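Local structure of uncharacterized protein (Helicobacter pylori, 4O5J) at residues 199-204 and 249-254; 214-219 and 231-236. The protein probably binds sialylated glycans as an outer-membrane adhesin, of which this chain is the extracellular adhesion domain. All coordinates share one frame; numbering follows the deposited sequence.

Contact 1 packs helix 193-209 against helix 241-268. Contact 2 pairs strand 214-215 with strand 234-235. The first helix leads into the first strand, and the second strand leads back into the second helix. Contact 2 therefore closes the excursion that the chain makes between the two helices of contact 1. The centres of the two contacts lie about 24 Å apart, and their nearest atoms are about 9 Å apart, so they do not touch. The centre of contact 1 is about 11 Å from the centre of the chain, that of contact 2 about 27 Å. Both fall within the SabA adhesion domain. The 1,2-ethanediol at contact 2 probably comes from the crystallisation liquor.

Contact 1: residues 199-204 and 249-254; sequences LAQQLM and MIPILQ
I250 reaches from helix 241-268 to A200, Q201 and M204 on helix 193-209. The two helix segments run nearly antiparallel, with axes 9.9 Å apart at closest approach and a crossing angle of -157°. Q201 and I250 are the nearest pair along the backbones.

The tightly packed, buried part is built on the two branches of I250. Its CD1 lies 3.7 Å from CG of M204 and 4.0 Å from CB of A200. These two residues are one helical turn apart, and the methyl end of I250 meets both. All three residues are buried. CG1 of I250 stands beside its backbone N (chi1 -59°), which leaves CG2 to meet Q201. That second branch packs 3.8 Å from CB of Q201. V90 of helix 82-101 also touches I250, and L159 of helix 146-163 touches A200. The apolar part is thus joined to further helices.

The other part is more polar and more open to solvent. P251 is exposed, while Q201 and Q254 are partly exposed. The chain of Q201 bends at chi2 (79°), and its amide comes over towards P251. OE1 of Q201 is 3.5 Å from CG2 of I250, and it lies 3.5 Å from CG of P251. NE2 of the same amide is hydrogen-bonded to D205 on its own helix, which limits how the amide can turn. The N of P251 has no bond to the preceding turn, and the helix is kinked there.

The buried area is modest, 217 Å² in all. Apolar side chains fill the inner side and glutamines and a proline border the outer side. This is the pattern of an amphipathic antiparallel helix pair within the largely helical SabA adhesion domain.

Contact 2: residues 214-219 and 231-236; sequences MMWKNI and ITSTNY. With EDO (1,2-ethanediol), chain B.
M214 and N235 form an antiparallel hydrogen-bonded pair. M214 N donates to N235 O at 2.8 Å, and N235 N donates back to M214 O at 3.2 Å. M215 and T234 follow as a non-hydrogen-bonded pair. W216 N then bonds to S233 O at 3.0 Å, where the first segment turns into a 3-10 stretch.

CG2 of I231 packs against the indole, 3.6 Å from CD2 of W216. CE of M214 lies over the other side of the ring, towards its rim. M214 gets there with CG set between its backbone N and carbonyl carbon (chi1 59°). Y240 and Y318 also meet the W216 ring. T234 lies alongside M215, with OG1 3.7 Å from CG of M215. CD of K217 runs past the methyl of T232. ND2 of N235 donates to O1 of the ethanediol at 3.2 Å.

A water accepts from K217 N and donates to T232 O and T234 OG1. T234 OG1 also bonds to N135 O. Three backbone hydrogen bonds, this water and the packing of W216 on I231 join the two segments, so the contact combines polar and apolar links.

Contact 1: residues 199-204 and 249-254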
loop_
_atom_site.group_PDB
_atom_site.type_symbol
_atom_site.label_atom_id
_atom_site.label_comp_id
_atom_site.label_asym_id
_atom_site.label_seq_id
_atom_site.Cartn_x
_atom_site.Cartn_y
_atom_site.Cartn_z
ATOM N N LEU A 199 -14.354 -3.263 -6.077
ATOM C CA LEU A 199 -14.798 -4.632 -6.181
ATOM C C LEU A 199 -14.056 -5.481 -5.116
ATOM O O LEU A 199 -14.665 -6.317 -4.432
ATOM C CB LEU A 199 -14.550 -5.165 -7.590
ATOM C CG LEU A 199 -15.466 -4.588 -8.675
ATOM C CD1 LEU A 199 -14.923 -4.929 -10.064
ATOM C CD2 LEU A 199 -16.888 -5.083 -8.509
ATOM N N ALA A 200 -12.752 -5.265 -4.984
ATOM C CA ALA A 200 -11.922 -5.974 -3.990
ATOM C C ALA A 200 -12.496 -5.721 -2.587
ATOM O O ALA A 200 -12.712 -6.676 -1.828
ATOM C CB ALA A 200 -10.467 -5.496 -4.034
ATOM N N GLN A 201 -12.761 -4.463 -2.269
ATOM C CA GLN A 201 -13.291 -4.087 -0.964
ATOM C C GLN A 201 -14.620 -4.859 -0.689
ATOM O O GLN A 201 -14.832 -5.425 0.391
ATOM C CB GLN A 201 -13.473 -2.580 -0.902
ATOM C CG GLN A 201 -14.100 -2.069 0.365
ATOM C CD GLN A 201 -13.075 -2.021 1.452
ATOM O OE1 GLN A 201 -12.128 -1.224 1.377
ATOM N NE2 GLN A 201 -13.226 -2.882 2.476
ATOM N N GLN A 202 -15.508 -4.900 -1.688
ATOM C CA GLN A 202 -16.770 -5.569 -1.486
ATOM C C GLN A 202 -16.589 -7.076 -1.251
ATOM O O GLN A 202 -17.307 -7.681 -0.455
ATOM C CB GLN A 202 -17.692 -5.384 -2.721
ATOM C CG GLN A 202 -18.129 -3.933 -2.956
ATOM C CD GLN A 202 -19.042 -3.849 -4.182
ATOM O OE1 GLN A 202 -20.087 -4.501 -4.278
ATOM N NE2 GLN A 202 -18.602 -3.085 -5.140
ATOM N N LEU A 203 -15.721 -7.687 -2.041
ATOM C CA LEU A 203 -15.449 -9.107 -1.904
ATOM C C LEU A 203 -14.886 -9.455 -0.504
ATOM O O LEU A 203 -15.458 -10.306 0.236
ATOM C CB LEU A 203 -14.532 -9.587 -3.011
ATOM C CG LEU A 203 -14.091 -11.042 -2.969
ATOM C CD1 LEU A 203 -15.315 -11.981 -2.899
ATOM C CD2 LEU A 203 -13.190 -11.375 -4.157
ATOM N N MET A 204 -13.806 -8.785 -0.126
ATOM C CA MET A 204 -13.204 -9.015 1.206
ATOM C C MET A 204 -14.207 -8.712 2.309
ATOM O O MET A 204 -14.273 -9.445 3.314
ATOM C CB MET A 204 -11.970 -8.184 1.385
ATOM C CG MET A 204 -10.871 -8.501 0.383
ATOM S SD MET A 204 -10.339 -10.247 0.388
ATOM C CE MET A 204 -9.033 -10.164 1.681
ATOM N N MET A 249 -5.141 -3.578 3.394
ATOM C CA MET A 249 -4.407 -2.845 2.348
ATOM C C MET A 249 -5.382 -2.030 1.463
ATOM O O MET A 249 -5.010 -0.952 0.947
ATOM C CB MET A 249 -3.703 -3.803 1.434
ATOM C CG MET A 249 -2.608 -4.581 2.127
ATOM S SD MET A 249 -2.026 -5.862 0.987
ATOM C CE MET A 249 -0.881 -6.838 2.041
ATOM N N ILE A 250 -6.611 -2.505 1.326
ATOM C CA ILE A 250 -7.521 -1.863 0.304
ATOM C C ILE A 250 -7.864 -0.396 0.639
ATOM O O ILE A 250 -7.570 0.512 -0.151
ATOM C CB ILE A 250 -8.748 -2.725 0.041
ATOM C CG1 ILE A 250 -8.275 -4.090 -0.459
ATOM C CG2 ILE A 250 -9.717 -2.053 -0.981
ATOM C CD1 ILE A 250 -9.253 -5.196 -0.232
ATOM N N PRO A 251 -8.431 -0.125 1.831
ATOM C CA PRO A 251 -8.738 1.263 2.171
ATOM C C PRO A 251 -7.491 2.123 2.191
ATOM O O PRO A 251 -7.556 3.285 1.798
ATOM C CB PRO A 251 -9.320 1.188 3.592
ATOM C CG PRO A 251 -9.747 -0.217 3.759
ATOM C CD PRO A 251 -8.811 -1.044 2.918
ATOM N N ILE A 252 -6.362 1.557 2.615
ATOM C CA ILE A 252 -5.107 2.318 2.612
ATOM C C ILE A 252 -4.748 2.714 1.182
ATOM O O ILE A 252 -4.381 3.865 0.906
ATOM C CB ILE A 252 -3.932 1.523 3.229
ATOM C CG1 ILE A 252 -4.146 1.359 4.723
ATOM C CG2 ILE A 252 -2.612 2.210 2.972
ATOM C CD1 ILE A 252 -3.108 0.397 5.393
ATOM N N LEU A 253 -4.844 1.754 0.266
ATOM C CA LEU A 253 -4.531 2.008 -1.128
ATOM C C LEU A 253 -5.567 3.027 -1.741
ATOM O O LEU A 253 -5.186 3.950 -2.455
ATOM C CB LEU A 253 -4.528 0.703 -1.869
ATOM C CG LEU A 253 -3.721 0.653 -3.117
ATOM C CD1 LEU A 253 -2.425 1.385 -3.012
ATOM C CD2 LEU A 253 -3.457 -0.801 -3.361
ATOM N N GLN A 254 -6.858 2.891 -1.400
ATOM C CA GLN A 254 -7.878 3.856 -1.853
ATOM C C GLN A 254 -7.506 5.231 -1.406
ATOM O O GLN A 254 -7.597 6.202 -2.178
ATOM C CB GLN A 254 -9.284 3.542 -1.374
ATOM C CG GLN A 254 -9.827 2.261 -1.972
ATOM C CD GLN A 254 -11.093 1.730 -1.276
ATOM O OE1 GLN A 254 -11.116 1.588 -0.033
ATOM N NE2 GLN A 254 -12.157 1.430 -2.064
#

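Contact 2: residues 214-219 and 231-236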
loop_
_atom_site.group_PDB
_atom_site.type_symbol
_atom_site.label_atom_id
_atom_site.label_comp_id
_atom_site.label_asym_id
_atom_site.label_seq_id
_atom_site.Cartn_x
_atom_site.Cartn_y
_atom_site.Cartn_z
ATOM N N MET A 214 -13.077 -21.363 6.997
ATOM C CA MET A 214 -12.380 -22.026 5.914
ATOM C C MET A 214 -11.565 -23.218 6.412
ATOM O O MET A 214 -10.811 -23.121 7.421
ATOM C CB MET A 214 -11.515 -21.016 5.099
ATOM C CG MET A 214 -10.465 -20.299 5.885
ATOM S SD MET A 214 -9.543 -19.083 4.886
ATOM C CE MET A 214 -8.660 -20.127 3.704
ATOM N N MET A 215 -11.684 -24.352 5.720
ATOM C CA MET A 215 -10.964 -25.566 6.082
ATOM C C MET A 215 -9.660 -25.639 5.267
ATOM O O MET A 215 -9.669 -26.106 4.103
ATOM C CB MET A 215 -11.842 -26.779 5.787
ATOM C CG MET A 215 -13.133 -26.780 6.598
ATOM S SD MET A 215 -14.260 -28.177 6.212
ATOM C CE MET A 215 -14.834 -27.728 4.551
ATOM N N TRP A 216 -8.558 -25.166 5.827
ATOM C CA TRP A 216 -7.274 -25.168 5.105
ATOM C C TRP A 216 -6.822 -26.551 4.684
ATOM O O TRP A 216 -6.084 -26.684 3.722
ATOM C CB TRP A 216 -6.167 -24.486 5.891
ATOM C CG TRP A 216 -6.298 -22.997 5.932
ATOM C CD1 TRP A 216 -7.184 -22.259 6.681
ATOM C CD2 TRP A 216 -5.453 -22.031 5.233
ATOM N NE1 TRP A 216 -6.980 -20.889 6.464
ATOM C CE2 TRP A 216 -5.928 -20.717 5.595
ATOM C CE3 TRP A 216 -4.360 -22.138 4.360
ATOM C CZ2 TRP A 216 -5.331 -19.563 5.112
ATOM C CZ3 TRP A 216 -3.771 -20.999 3.868
ATOM C CH2 TRP A 216 -4.235 -19.718 4.221
ATOM N N LYS A 217 -7.264 -27.604 5.396
ATOM C CA LYS A 217 -6.900 -28.954 5.014
ATOM C C LYS A 217 -7.452 -29.308 3.622
ATOM O O LYS A 217 -6.892 -30.199 2.941
ATOM C CB LYS A 217 -7.402 -29.960 6.057
ATOM C CG LYS A 217 -6.933 -31.371 5.822
ATOM C CD LYS A 217 -5.352 -31.461 5.915
ATOM C CE LYS A 217 -4.871 -32.905 5.647
ATOM N NZ LYS A 217 -3.391 -33.000 5.683
ATOM N N ASN A 218 -8.542 -28.622 3.179
ATOM C CA ASN A 218 -9.071 -28.844 1.819
ATOM C C ASN A 218 -8.073 -28.391 0.738
ATOM O O ASN A 218 -8.182 -28.825 -0.429
ATOM C CB ASN A 218 -10.431 -28.127 1.614
ATOM C CG ASN A 218 -11.592 -28.945 2.126
ATOM O OD1 ASN A 218 -11.428 -29.865 2.932
ATOM N ND2 ASN A 218 -12.818 -28.620 1.642
ATOM N N ILE A 219 -7.093 -27.547 1.090
ATOM C CA ILE A 219 -6.188 -27.036 0.100
ATOM C C ILE A 219 -5.019 -28.001 -0.142
ATOM O O ILE A 219 -4.247 -28.273 0.779
ATOM C CB ILE A 219 -5.623 -25.697 0.523
ATOM C CG1 ILE A 219 -6.741 -24.651 0.594
ATOM C CG2 ILE A 219 -4.543 -25.265 -0.472
ATOM C CD1 ILE A 219 -6.394 -23.389 1.404
ATOM N N ILE A 231 -0.457 -25.818 6.321
ATOM C CA ILE A 231 -1.565 -25.266 7.138
ATOM C C ILE A 231 -2.794 -26.127 6.981
ATOM O O ILE A 231 -3.273 -26.361 5.848
ATOM C CB ILE A 231 -1.863 -23.829 6.755
ATOM C CG1 ILE A 231 -0.580 -23.000 6.859
ATOM C CG2 ILE A 231 -2.996 -23.287 7.610
ATOM C CD1 ILE A 231 -0.709 -21.616 6.279
ATOM N N THR A 232 -3.318 -26.623 8.125
ATOM C CA THR A 232 -4.368 -27.643 8.120
ATOM C C THR A 232 -5.500 -27.266 9.072
ATOM O O THR A 232 -6.402 -28.057 9.321
ATOM C CB THR A 232 -3.812 -29.032 8.567
ATOM O OG1 THR A 232 -3.469 -28.940 9.956
ATOM C CG2 THR A 232 -2.594 -29.443 7.765
ATOM N N SER A 233 -5.408 -26.090 9.677
ATOM C CA SER A 233 -6.389 -25.675 10.648
ATOM C C SER A 233 -7.711 -25.190 9.930
ATOM O O SER A 233 -7.761 -24.987 8.722
ATOM C CB SER A 233 -5.858 -24.540 11.479
ATOM O OG SER A 233 -5.547 -23.409 10.693
ATOM N N THR A 234 -8.756 -25.007 10.707
ATOM C CA THR A 234 -10.059 -24.566 10.246
ATOM C C THR A 234 -10.531 -23.426 11.082
ATOM O O THR A 234 -10.610 -23.537 12.280
ATOM C CB THR A 234 -11.117 -25.680 10.352
ATOM O OG1 THR A 234 -10.790 -26.744 9.421
ATOM C CG2 THR A 234 -12.544 -25.119 10.013
ATOM N N ASN A 235 -10.860 -22.298 10.462
ATOM C CA ASN A 235 -11.321 -21.145 11.239
ATOM C C ASN A 235 -11.860 -20.058 10.323
ATOM O O ASN A 235 -11.625 -20.122 9.100
ATOM C CB ASN A 235 -10.183 -20.596 12.105
ATOM C CG ASN A 235 -10.707 -20.030 13.429
ATOM O OD1 ASN A 235 -11.827 -19.503 13.516
ATOM N ND2 ASN A 235 -9.894 -20.148 14.468
ATOM N N TYR A 236 -12.556 -19.070 10.875
ATOM C CA TYR A 236 -13.078 -17.975 10.032
ATOM C C TYR A 236 -11.902 -17.208 9.441
ATOM O O TYR A 236 -10.864 -17.070 10.070
ATOM C CB TYR A 236 -13.968 -17.024 10.835
ATOM C CG TYR A 236 -15.067 -17.749 11.491
ATOM C CD1 TYR A 236 -16.146 -18.211 10.746
ATOM C CD2 TYR A 236 -15.040 -18.047 12.874
ATOM C CE1 TYR A 236 -17.229 -18.916 11.366
ATOM C CE2 TYR A 236 -16.085 -18.775 13.474
ATOM C CZ TYR A 236 -17.170 -19.182 12.686
ATOM O OH TYR A 236 -18.165 -19.923 13.239
HETATM C C1 EDO B . -6.153 -19.428 13.796
HETATM O O1 EDO B . -6.869 -20.674 13.705
HETATM C C2 EDO B . -4.644 -19.656 13.646
HETATM O O2 EDO B . -4.038 -18.583 12.884
HETATM O O HOH W 1 -8.837 -27.916 7.825
HETATM O O HOH W 2 -3.283 -27.446 3.252
#